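Local coordinates for protein shikimate dehydrogenase (NADP(+)) (PDB 3TNL) that probably catalyses the reversible NADPH-linked reduction of 3-dehydroshikimate to shikimate, a step in the biosynthesis of chorismate and the aromatic amino acids, at residues 54-59 / 295-300; 142-147 / 289-294. All coordinates share one frame; numbering follows the deposited sequence.

A single long helix, 286-301, takes part in both contacts and shows how one element can serve two parts of an enzyme. Interaction 2 uses its earlier turns, which pack on helix 137-147 close to the nicotinamide of NAD; interaction 1 uses its last turns, which face helix 52-63 of the substrate-binding domain. Their centres lie about 13 Å apart, and the two meet where H56 and M55 touch G293. Along the chain the order is 54-59, 142-147, 289-294 and 295-300, so interaction 2 is nested within the loop that interaction 1 closes. Helix 286-301 thus returns to the substrate-binding domain after the chain has built the Rossmann-type nucleotide-binding domain.

Interaction 1. Residues 54-59 / 295-300; sequences TMHNEA and KAFEIW
The imidazole of H56 receives the edge of the W300 indole over one face, while the ring of F297 meets its rim. W300 CZ3 stands 3.8 Å from H56 CE1, displaced toward the border of the imidazole, and the planes are inclined at 66°, an edge-to-face pair. In the plane of both rings, H56 ND1 and F297 CD1 approach to 3.6 Å, edge against edge. Y69 also stacks with the imidazole, which is therefore held among three aromatic rings. F297 has CG anti to its backbone N (chi1 -172°), which sends the phenyl ring across to helix 52-63, where F297 CE1 lies 3.4 Å from A59 CB.

This buried, largely aromatic interface joins helix 52-63 of the substrate-binding domain to the end of helix 286-301, which leads back from the nucleotide-binding domain to the substrate-binding domain, as in other shikimate dehydrogenases. The short axes pass 11.5 Å apart at -50°, a separation bridged by long side chains. H56 is also near S52, a shikimate-binding residue. At the far end of the indole, W300 NE1 is hydrogen-bonded to V124 O, while within the same helix A296 O sits over one face of the indole, toward its rim.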
ATOM      1  N   THR B  54     -13.677   2.113  -0.593  1.00 19.26           N
ATOM      2  CA  THR B  54     -14.764   1.161  -0.732  1.00 20.97           C
ATOM      3  C   THR B  54     -15.168   1.023  -2.205  1.00 20.25           C
ATOM      4  O   THR B  54     -15.312  -0.085  -2.718  1.00 20.41           O
ATOM      5  CB  THR B  54     -15.936   1.577   0.151  1.00 20.62           C
ATOM      6  OG1 THR B  54     -15.535   1.479   1.524  1.00 23.59           O
ATOM      7  CG2 THR B  54     -17.097   0.621  -0.059  1.00 19.10           C
ATOM      8  N   MET B  55     -15.356   2.139  -2.891  1.00 18.71           N
ATOM      9  CA  MET B  55     -15.685   2.113  -4.299  1.00 18.29           C
ATOM     10  C   MET B  55     -14.674   1.295  -5.108  1.00 19.52           C
ATOM     11  O   MET B  55     -15.063   0.378  -5.833  1.00 19.78           O
ATOM     12  CB  MET B  55     -15.775   3.537  -4.845  1.00 19.62           C
ATOM     13  CG  MET B  55     -15.766   3.650  -6.366  1.00 19.27           C
ATOM     14  SD  MET B  55     -16.277   5.266  -7.041  1.00 24.97           S
ATOM     15  CE  MET B  55     -15.047   6.341  -6.315  1.00 19.72           C
ATOM     16  N   HIS B  56     -13.386   1.624  -5.016  1.00 18.11           N
ATOM     17  CA  HIS B  56     -12.417   0.927  -5.862  1.00 16.73           C
ATOM     18  C   HIS B  56     -12.175  -0.514  -5.446  1.00 17.85           C
ATOM     19  O   HIS B  56     -12.043  -1.383  -6.303  1.00 17.64           O
ATOM     20  CB  HIS B  56     -11.113   1.724  -5.974  1.00 16.29           C
ATOM     21  CG  HIS B  56     -11.291   2.990  -6.739  1.00 16.21           C
ATOM     22  ND1 HIS B  56     -11.509   2.996  -8.107  1.00 19.33           N
ATOM     23  CD2 HIS B  56     -11.379   4.274  -6.330  1.00 17.94           C
ATOM     24  CE1 HIS B  56     -11.693   4.240  -8.501  1.00 19.78           C
ATOM     25  NE2 HIS B  56     -11.598   5.039  -7.450  1.00 18.36           N
ATOM     26  N   ASN B  57     -12.135  -0.788  -4.149  1.00 18.25           N
ATOM     27  CA  ASN B  57     -11.937  -2.176  -3.715  1.00 18.71           C
ATOM     28  C   ASN B  57     -13.100  -3.083  -4.128  1.00 19.63           C
ATOM     29  O   ASN B  57     -12.905  -4.214  -4.545  1.00 21.16           O
ATOM     30  CB  ASN B  57     -11.657  -2.230  -2.209  1.00 18.03           C
ATOM     31  CG  ASN B  57     -10.284  -1.747  -1.885  1.00 17.44           C
ATOM     32  OD1 ASN B  57      -9.361  -2.065  -2.611  1.00 18.64           O
ATOM     33  ND2 ASN B  57     -10.138  -0.965  -0.816  1.00 17.26           N
ATOM     34  N   GLU B  58     -14.309  -2.565  -4.038  1.00 18.38           N
ATOM     35  CA  GLU B  58     -15.489  -3.336  -4.488  1.00 18.84           C
ATOM     36  C   GLU B  58     -15.393  -3.563  -5.995  1.00 20.81           C
ATOM     37  O   GLU B  58     -15.708  -4.658  -6.474  1.00 21.40           O
ATOM     38  CB  GLU B  58     -16.791  -2.637  -4.104  1.00 20.92           C
ATOM     39  CG  GLU B  58     -17.072  -2.674  -2.605  1.00 20.99           C
ATOM     40  CD  GLU B  58     -17.541  -4.015  -2.084  1.00 27.95           C
ATOM     41  OE1 GLU B  58     -17.461  -4.211  -0.860  1.00 28.23           O
ATOM     42  OE2 GLU B  58     -18.018  -4.850  -2.882  1.00 31.49           O
ATOM     43  N   ALA B  59     -14.935  -2.555  -6.755  1.00 19.09           N
ATOM     44  CA  ALA B  59     -14.780  -2.695  -8.197  1.00 19.75           C
ATOM     45  C   ALA B  59     -13.691  -3.720  -8.528  1.00 21.61           C
ATOM     46  O   ALA B  59     -13.883  -4.604  -9.379  1.00 21.32           O
ATOM     47  CB  ALA B  59     -14.457  -1.296  -8.867  1.00 20.20           C
ATOM     48  N   LYS B 295     -13.448   7.127 -14.235  1.00 17.56           N
ATOM     49  CA  LYS B 295     -12.425   7.634 -15.119  1.00 17.80           C
ATOM     50  C   LYS B 295     -11.034   7.243 -14.586  1.00 17.58           C
ATOM     51  O   LYS B 295     -10.184   6.741 -15.329  1.00 18.29           O
ATOM     52  CB  LYS B 295     -12.535   9.153 -15.265  1.00 18.57           C
ATOM     53  CG  LYS B 295     -11.601   9.759 -16.297  1.00 17.16           C
ATOM     54  CD  LYS B 295     -12.096   9.543 -17.725  1.00 21.22           C
ATOM     55  CE  LYS B 295     -11.078  10.113 -18.704  1.00 23.05           C
ATOM     56  NZ  LYS B 295     -11.516   9.881 -20.136  1.00 25.56           N
ATOM     57  N   ALA B 296     -10.785   7.489 -13.297  1.00 17.25           N
ATOM     58  CA  ALA B 296      -9.517   7.095 -12.694  1.00 17.39           C
ATOM     59  C   ALA B 296      -9.287   5.576 -12.772  1.00 16.74           C
ATOM     60  O   ALA B 296      -8.189   5.110 -13.077  1.00 16.25           O
ATOM     61  CB  ALA B 296      -9.461   7.548 -11.249  1.00 17.37           C
ATOM     62  N   PHE B 297     -10.348   4.798 -12.537  1.00 16.17           N
ATOM     63  CA  PHE B 297     -10.274   3.334 -12.575  1.00 16.70           C
ATOM     64  C   PHE B 297      -9.764   2.832 -13.934  1.00 16.52           C
ATOM     65  O   PHE B 297      -8.898   1.930 -13.993  1.00 18.65           O
ATOM     66  CB  PHE B 297     -11.659   2.780 -12.286  1.00 16.46           C
ATOM     67  CG  PHE B 297     -11.697   1.295 -12.106  1.00 17.62           C
ATOM     68  CD1 PHE B 297     -11.544   0.738 -10.857  1.00 18.47           C
ATOM     69  CD2 PHE B 297     -11.913   0.455 -13.192  1.00 18.86           C
ATOM     70  CE1 PHE B 297     -11.612  -0.652 -10.694  1.00 19.84           C
ATOM     71  CE2 PHE B 297     -11.964  -0.927 -13.037  1.00 17.76           C
ATOM     72  CZ  PHE B 297     -11.802  -1.468 -11.776  1.00 18.36           C
ATOM     73  N   GLU B 298     -10.252   3.441 -15.013  1.00 15.46           N
ATOM     74  CA  GLU B 298      -9.792   3.050 -16.379  1.00 18.07           C
ATOM     75  C   GLU B 298      -8.366   3.483 -16.644  1.00 17.71           C
ATOM     76  O   GLU B 298      -7.585   2.734 -17.272  1.00 18.23           O
ATOM     77  CB  GLU B 298     -10.711   3.560 -17.511  1.00 20.08           C
ATOM     78  CG  GLU B 298     -10.172   3.120 -18.930  1.00 23.07           C
ATOM     79  CD  GLU B 298     -10.990   3.587 -20.154  1.00 28.81           C
ATOM     80  OE1 GLU B 298     -12.051   4.213 -19.997  1.00 30.74           O
ATOM     81  OE2 GLU B 298     -10.518   3.313 -21.290  1.00 31.69           O
ATOM     82  N   ILE B 299      -8.014   4.684 -16.195  1.00 16.24           N
ATOM     83  CA  ILE B 299      -6.649   5.191 -16.338  1.00 16.60           C
ATOM     84  C   ILE B 299      -5.670   4.173 -15.692  1.00 16.57           C
ATOM     85  O   ILE B 299      -4.615   3.884 -16.243  1.00 18.68           O
ATOM     86  CB  ILE B 299      -6.514   6.613 -15.731  1.00 17.13           C
ATOM     87  CG1 ILE B 299      -7.108   7.673 -16.675  1.00 18.48           C
ATOM     88  CG2 ILE B 299      -5.080   6.954 -15.478  1.00 18.49           C
ATOM     89  CD1 ILE B 299      -7.338   9.030 -16.049  1.00 18.34           C
ATOM     90  N   TRP B 300      -6.028   3.622 -14.539  1.00 16.05           N
ATOM     91  CA  TRP B 300      -5.113   2.700 -13.878  1.00 15.74           C
ATOM     92  C   TRP B 300      -5.122   1.290 -14.430  1.00 15.41           C
ATOM     93  O   TRP B 300      -4.060   0.695 -14.637  1.00 17.55           O
ATOM     94  CB  TRP B 300      -5.396   2.595 -12.378  1.00 15.36           C
ATOM     95  CG  TRP B 300      -5.279   3.925 -11.621  1.00 14.23           C
ATOM     96  CD1 TRP B 300      -4.331   4.882 -11.766  1.00 14.40           C
ATOM     97  CD2 TRP B 300      -6.159   4.394 -10.597  1.00 14.93           C
ATOM     98  NE1 TRP B 300      -4.578   5.908 -10.914  1.00 15.56           N
ATOM     99  CE2 TRP B 300      -5.709   5.649 -10.197  1.00 16.40           C
ATOM    100  CE3 TRP B 300      -7.320   3.869 -10.020  1.00 14.96           C
ATOM    101  CZ2 TRP B 300      -6.352   6.394  -9.210  1.00 15.72           C
ATOM    102  CZ3 TRP B 300      -7.974   4.619  -9.045  1.00 17.08           C
ATOM    103  CH2 TRP B 300      -7.480   5.841  -8.647  1.00 15.06           C
TER

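Interaction 2. Residues 142-147 / 289-294; sequences MRALKE and MLWQGA. With NAD (nicotinamide-adenine-dinucleotide), chain H.
Helix segments 142-147 and 289-294 pass with their axes 8.7 Å apart, their N-to-C directions 117° from one another, and come nearest at A144 and W291, whose CA atoms are 6.5 Å apart. W291 carries this contact almost alone for its helix: with CG anti to the carbonyl carbon, its indole reaches across to meet three residues of the other helix, A144, R143 and E147.

R143 lies over one face of that indole. Its CG sits above the five-membered ring, 4.0 Å from the centroid, as a CH-pi contact, and a bend at chi2 (61°) carries the chain on along the ring system. The guanidinium then settles over the outer part of the six-membered ring, its plane tilted 26° from the indole. R143 NH2 approaches W291 CZ3 to 3.5 Å, and this off-centre stack is also a cation-pi interaction.

E147, one turn further on, meets the guanidinium at its edge. R143 NE donates to E147 OE2 over 2.8 Å along a nearly straight path; the oxygen lies in the guanidinium plane, but the donor reaches its anti side from somewhat out of the carboxylate plane. R143 NH2 adds a weak bond to the same oxygen. The salt bridge probably limits rotation of the guanidinium and offsets its charge beside the indole. E147 CG meanwhile touches W291 CZ2, and A144 CB lies 4.1 Å from W291 CD1.

On the same helix as W291, M289 CA lies 3.4 Å from the carboxamide oxygen O7N of NAD. Helix 137-147, which starts at D137, inferred to bind shikimate, thus packs against helix 286-301, whose residues M289 and Q292 belong to the NAD pocket, at the helical junction that connects the substrate-binding and Rossmann-type nucleotide-binding domains of shikimate dehydrogenases.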
ATOM      1  N   MET B 142     -19.398  16.171 -15.958  1.00 17.25           N
ATOM      2  CA  MET B 142     -19.949  16.240 -17.280  1.00 16.21           C
ATOM      3  C   MET B 142     -20.557  14.906 -17.710  1.00 17.77           C
ATOM      4  O   MET B 142     -21.603  14.870 -18.346  1.00 18.18           O
ATOM      5  CB  MET B 142     -18.888  16.730 -18.268  1.00 18.38           C
ATOM      6  CG  MET B 142     -18.353  18.114 -17.972  1.00 18.56           C
ATOM      7  SD  MET B 142     -19.547  19.461 -18.156  1.00 21.03           S
ATOM      8  CE  MET B 142     -19.865  19.403 -19.929  1.00 21.04           C
ATOM      9  N   ARG B 143     -19.880  13.813 -17.374  1.00 17.02           N
ATOM     10  CA  ARG B 143     -20.363  12.497 -17.741  1.00 18.43           C
ATOM     11  C   ARG B 143     -21.660  12.206 -17.040  1.00 18.31           C
ATOM     12  O   ARG B 143     -22.600  11.658 -17.643  1.00 17.57           O
ATOM     13  CB  ARG B 143     -19.287  11.446 -17.402  1.00 18.98           C
ATOM     14  CG  ARG B 143     -19.678  10.016 -17.750  1.00 20.58           C
ATOM     15  CD  ARG B 143     -19.942   9.826 -19.217  1.00 22.24           C
ATOM     16  NE  ARG B 143     -20.227   8.420 -19.512  1.00 23.07           N
ATOM     17  CZ  ARG B 143     -19.305   7.475 -19.721  1.00 26.21           C
ATOM     18  NH1 ARG B 143     -18.009   7.749 -19.650  1.00 27.92           N
ATOM     19  NH2 ARG B 143     -19.686   6.235 -19.993  1.00 27.87           N
ATOM     20  N   ALA B 144     -21.745  12.580 -15.760  1.00 17.08           N
ATOM     21  CA  ALA B 144     -22.970  12.338 -15.012  1.00 16.86           C
ATOM     22  C   ALA B 144     -24.161  13.066 -15.670  1.00 17.21           C
ATOM     23  O   ALA B 144     -25.256  12.531 -15.752  1.00 17.61           O
ATOM     24  CB  ALA B 144     -22.783  12.777 -13.542  1.00 17.85           C
ATOM     25  N   LEU B 145     -23.950  14.278 -16.155  1.00 17.61           N
ATOM     26  CA  LEU B 145     -25.030  15.005 -16.829  1.00 18.96           C
ATOM     27  C   LEU B 145     -25.446  14.262 -18.076  1.00 19.36           C
ATOM     28  O   LEU B 145     -26.624  14.038 -18.294  1.00 19.95           O
ATOM     29  CB  LEU B 145     -24.607  16.425 -17.191  1.00 18.39           C
ATOM     30  CG  LEU B 145     -24.405  17.447 -16.071  1.00 20.26           C
ATOM     31  CD1 LEU B 145     -23.861  18.734 -16.679  1.00 18.66           C
ATOM     32  CD2 LEU B 145     -25.727  17.652 -15.336  1.00 21.31           C
ATOM     33  N   LYS B 146     -24.477  13.878 -18.903  1.00 18.02           N
ATOM     34  CA  LYS B 146     -24.774  13.147 -20.133  1.00 20.47           C
ATOM     35  C   LYS B 146     -25.540  11.848 -19.849  1.00 20.06           C
ATOM     36  O   LYS B 146     -26.514  11.525 -20.540  1.00 21.43           O
ATOM     37  CB  LYS B 146     -23.482  12.874 -20.908  1.00 22.66           C
ATOM     38  CG  LYS B 146     -23.716  12.286 -22.305  1.00 27.57           C
ATOM     39  CD  LYS B 146     -22.393  12.162 -23.070  1.00 32.89           C
ATOM     40  CE  LYS B 146     -22.551  11.421 -24.413  1.00 39.00           C
ATOM     41  NZ  LYS B 146     -23.395  12.158 -25.398  1.00 43.34           N
ATOM     42  N   GLU B 147     -25.122  11.092 -18.837  1.00 19.16           N
ATOM     43  CA  GLU B 147     -25.769   9.833 -18.492  1.00 20.91           C
ATOM     44  C   GLU B 147     -27.202  10.028 -18.023  1.00 22.30           C
ATOM     45  O   GLU B 147     -28.045   9.149 -18.200  1.00 24.15           O
ATOM     46  CB  GLU B 147     -24.954   9.075 -17.439  1.00 21.31           C
ATOM     47  CG  GLU B 147     -23.578   8.602 -17.926  1.00 22.44           C
ATOM     48  CD  GLU B 147     -23.643   7.398 -18.856  1.00 23.88           C
ATOM     49  OE1 GLU B 147     -24.531   6.543 -18.639  1.00 26.85           O
ATOM     50  OE2 GLU B 147     -22.781   7.303 -19.763  1.00 24.46           O
ATOM     51  N   MET B 289     -19.476  11.875  -8.420  1.00 16.70           N
ATOM     52  CA  MET B 289     -18.598  11.065  -7.578  1.00 18.24           C
ATOM     53  C   MET B 289     -18.276   9.728  -8.251  1.00 19.03           C
ATOM     54  O   MET B 289     -17.102   9.321  -8.308  1.00 18.91           O
ATOM     55  CB  MET B 289     -19.208  10.886  -6.186  1.00 18.43           C
ATOM     56  CG  MET B 289     -18.383  10.079  -5.206  1.00 21.76           C
ATOM     57  SD  MET B 289     -18.624   8.293  -5.404  1.00 26.86           S
ATOM     58  CE  MET B 289     -17.533   7.644  -4.117  1.00 28.40           C
ATOM     59  N   LEU B 290     -19.307   9.073  -8.778  1.00 17.29           N
ATOM     60  CA  LEU B 290     -19.135   7.771  -9.394  1.00 17.50           C
ATOM     61  C   LEU B 290     -18.305   7.830 -10.666  1.00 18.19           C
ATOM     62  O   LEU B 290     -17.409   7.009 -10.849  1.00 17.60           O
ATOM     63  CB  LEU B 290     -20.492   7.170  -9.693  1.00 19.43           C
ATOM     64  CG  LEU B 290     -21.256   6.734  -8.449  1.00 20.67           C
ATOM     65  CD1 LEU B 290     -22.682   6.498  -8.853  1.00 22.81           C
ATOM     66  CD2 LEU B 290     -20.652   5.495  -7.788  1.00 22.95           C
ATOM     67  N   TRP B 291     -18.592   8.809 -11.524  1.00 18.36           N
ATOM     68  CA  TRP B 291     -17.930   8.881 -12.823  1.00 16.46           C
ATOM     69  C   TRP B 291     -16.521   9.392 -12.741  1.00 17.44           C
ATOM     70  O   TRP B 291     -15.701   9.057 -13.596  1.00 18.46           O
ATOM     71  CB  TRP B 291     -18.779   9.622 -13.862  1.00 15.66           C
ATOM     72  CG  TRP B 291     -19.995   8.808 -14.237  1.00 16.43           C
ATOM     73  CD1 TRP B 291     -21.281   8.992 -13.817  1.00 19.00           C
ATOM     74  CD2 TRP B 291     -20.006   7.646 -15.076  1.00 19.34           C
ATOM     75  NE1 TRP B 291     -22.097   8.017 -14.351  1.00 19.48           N
ATOM     76  CE2 TRP B 291     -21.337   7.183 -15.129  1.00 19.98           C
ATOM     77  CE3 TRP B 291     -19.020   6.957 -15.790  1.00 20.37           C
ATOM     78  CZ2 TRP B 291     -21.707   6.070 -15.870  1.00 22.15           C
ATOM     79  CZ3 TRP B 291     -19.389   5.856 -16.539  1.00 22.87           C
ATOM     80  CH2 TRP B 291     -20.730   5.409 -16.563  1.00 22.46           C
ATOM     81  N   GLN B 292     -16.219  10.183 -11.732  1.00 16.61           N
ATOM     82  CA  GLN B 292     -14.814  10.593 -11.579  1.00 16.34           C
ATOM     83  C   GLN B 292     -13.986   9.345 -11.163  1.00 17.28           C
ATOM     84  O   GLN B 292     -12.839   9.158 -11.575  1.00 17.51           O
ATOM     85  CB  GLN B 292     -14.617  11.775 -10.629  1.00 21.89           C
ATOM     86  CG  GLN B 292     -14.684  11.524  -9.180  1.00 23.95           C
ATOM     87  CD  GLN B 292     -14.446  12.822  -8.382  1.00 28.28           C
ATOM     88  OE1 GLN B 292     -15.349  13.633  -8.224  1.00 33.57           O
ATOM     89  NE2 GLN B 292     -13.229  13.011  -7.905  1.00 24.62           N
ATOM     90  N   GLY B 293     -14.580   8.509 -10.325  1.00 17.30           N
ATOM     91  CA  GLY B 293     -13.975   7.239  -9.927  1.00 17.37           C
ATOM     92  C   GLY B 293     -13.811   6.292 -11.126  1.00 16.41           C
ATOM     93  O   GLY B 293     -12.759   5.657 -11.314  1.00 17.13           O
ATOM     94  N   ALA B 294     -14.823   6.231 -11.991  1.00 16.46           N
ATOM     95  CA  ALA B 294     -14.765   5.381 -13.197  1.00 16.84           C
ATOM     96  C   ALA B 294     -13.637   5.822 -14.124  1.00 17.54           C
ATOM     97  O   ALA B 294     -12.919   4.983 -14.724  1.00 17.69           O
ATOM     98  CB  ALA B 294     -16.104   5.391 -13.942  1.00 17.70           C
TER
HETATM   99  PA  NAD H 292     -13.536  24.743  -1.733  1.00 22.52           P
HETATM  100  O1A NAD H 292     -13.229  24.939  -0.250  1.00 24.66           O
HETATM  101  O2A NAD H 292     -12.375  24.534  -2.687  1.00 22.59           O
HETATM  102  O5B NAD H 292     -14.490  25.956  -2.226  1.00 21.80           O
HETATM  103  C5B NAD H 292     -15.595  26.460  -1.475  1.00 17.88           C
HETATM  104  C4B NAD H 292     -16.488  27.311  -2.385  1.00 17.10           C
HETATM  105  O4B NAD H 292     -17.710  27.614  -1.692  1.00 17.55           O
HETATM  106  C3B NAD H 292     -15.895  28.678  -2.669  1.00 15.74           C
HETATM  107  O3B NAD H 292     -16.368  29.107  -3.970  1.00 17.42           O
HETATM  108  C2B NAD H 292     -16.482  29.585  -1.613  1.00 15.14           C
HETATM  109  O2B NAD H 292     -16.576  30.942  -2.022  1.00 17.21           O
HETATM  110  C1B NAD H 292     -17.870  28.997  -1.464  1.00 15.64           C
HETATM  111  N9A NAD H 292     -18.554  29.210  -0.183  1.00 16.50           N
HETATM  112  C8A NAD H 292     -18.274  28.556   0.970  1.00 20.22           C
HETATM  113  N7A NAD H 292     -19.143  28.947   1.926  1.00 19.27           N
HETATM  114  C5A NAD H 292     -20.011  29.850   1.403  1.00 15.99           C
HETATM  115  C6A NAD H 292     -21.089  30.591   1.840  1.00 15.09           C
HETATM  116  N6A NAD H 292     -21.524  30.479   3.100  1.00 18.64           N
HETATM  117  N1A NAD H 292     -21.753  31.394   0.980  1.00 16.37           N
HETATM  118  C2A NAD H 292     -21.340  31.524  -0.305  1.00 16.11           C
HETATM  119  N3A NAD H 292     -20.291  30.836  -0.810  1.00 15.96           N
HETATM  120  C4A NAD H 292     -19.608  29.996  -0.000  1.00 15.85           C
HETATM  121  O3  NAD H 292     -14.556  23.513  -1.794  1.00 22.21           O
HETATM  122  PN  NAD H 292     -14.690  22.405  -2.951  1.00 23.05           P
HETATM  123  O1N NAD H 292     -13.680  21.297  -2.784  1.00 27.63           O
HETATM  124  O2N NAD H 292     -14.849  23.098  -4.305  1.00 22.44           O
HETATM  125  O5D NAD H 292     -16.082  21.677  -2.588  1.00 25.20           O
HETATM  126  C5D NAD H 292     -17.287  22.431  -2.658  1.00 25.94           C
HETATM  127  C4D NAD H 292     -18.394  21.402  -2.550  1.00 25.71           C
HETATM  128  O4D NAD H 292     -18.240  20.427  -3.597  1.00 30.32           O
HETATM  129  C3D NAD H 292     -18.316  20.634  -1.240  1.00 30.50           C
HETATM  130  O3D NAD H 292     -19.626  20.588  -0.666  1.00 34.67           O
HETATM  131  C2D NAD H 292     -17.841  19.246  -1.636  1.00 31.18           C
HETATM  132  O2D NAD H 292     -18.278  18.216  -0.721  1.00 32.23           O
HETATM  133  C1D NAD H 292     -18.423  19.114  -3.038  1.00 30.00           C
HETATM  134  N1N NAD H 292     -17.754  18.171  -3.937  1.00 31.14           N
HETATM  135  C2N NAD H 292     -18.459  17.163  -4.484  1.00 30.79           C
HETATM  136  C3N NAD H 292     -17.855  16.264  -5.357  1.00 28.23           C
HETATM  137  C7N NAD H 292     -18.612  15.138  -5.981  1.00 31.70           C
HETATM  138  O7N NAD H 292     -17.929  14.206  -6.404  1.00 33.03           O
HETATM  139  N7N NAD H 292     -19.957  15.198  -6.086  1.00 23.40           N
HETATM  140  C4N NAD H 292     -16.492  16.417  -5.661  1.00 30.95           C
HETATM  141  C5N NAD H 292     -15.787  17.470  -5.087  1.00 30.35           C
HETATM  142  C6N NAD H 292     -16.440  18.342  -4.215  1.00 31.03           C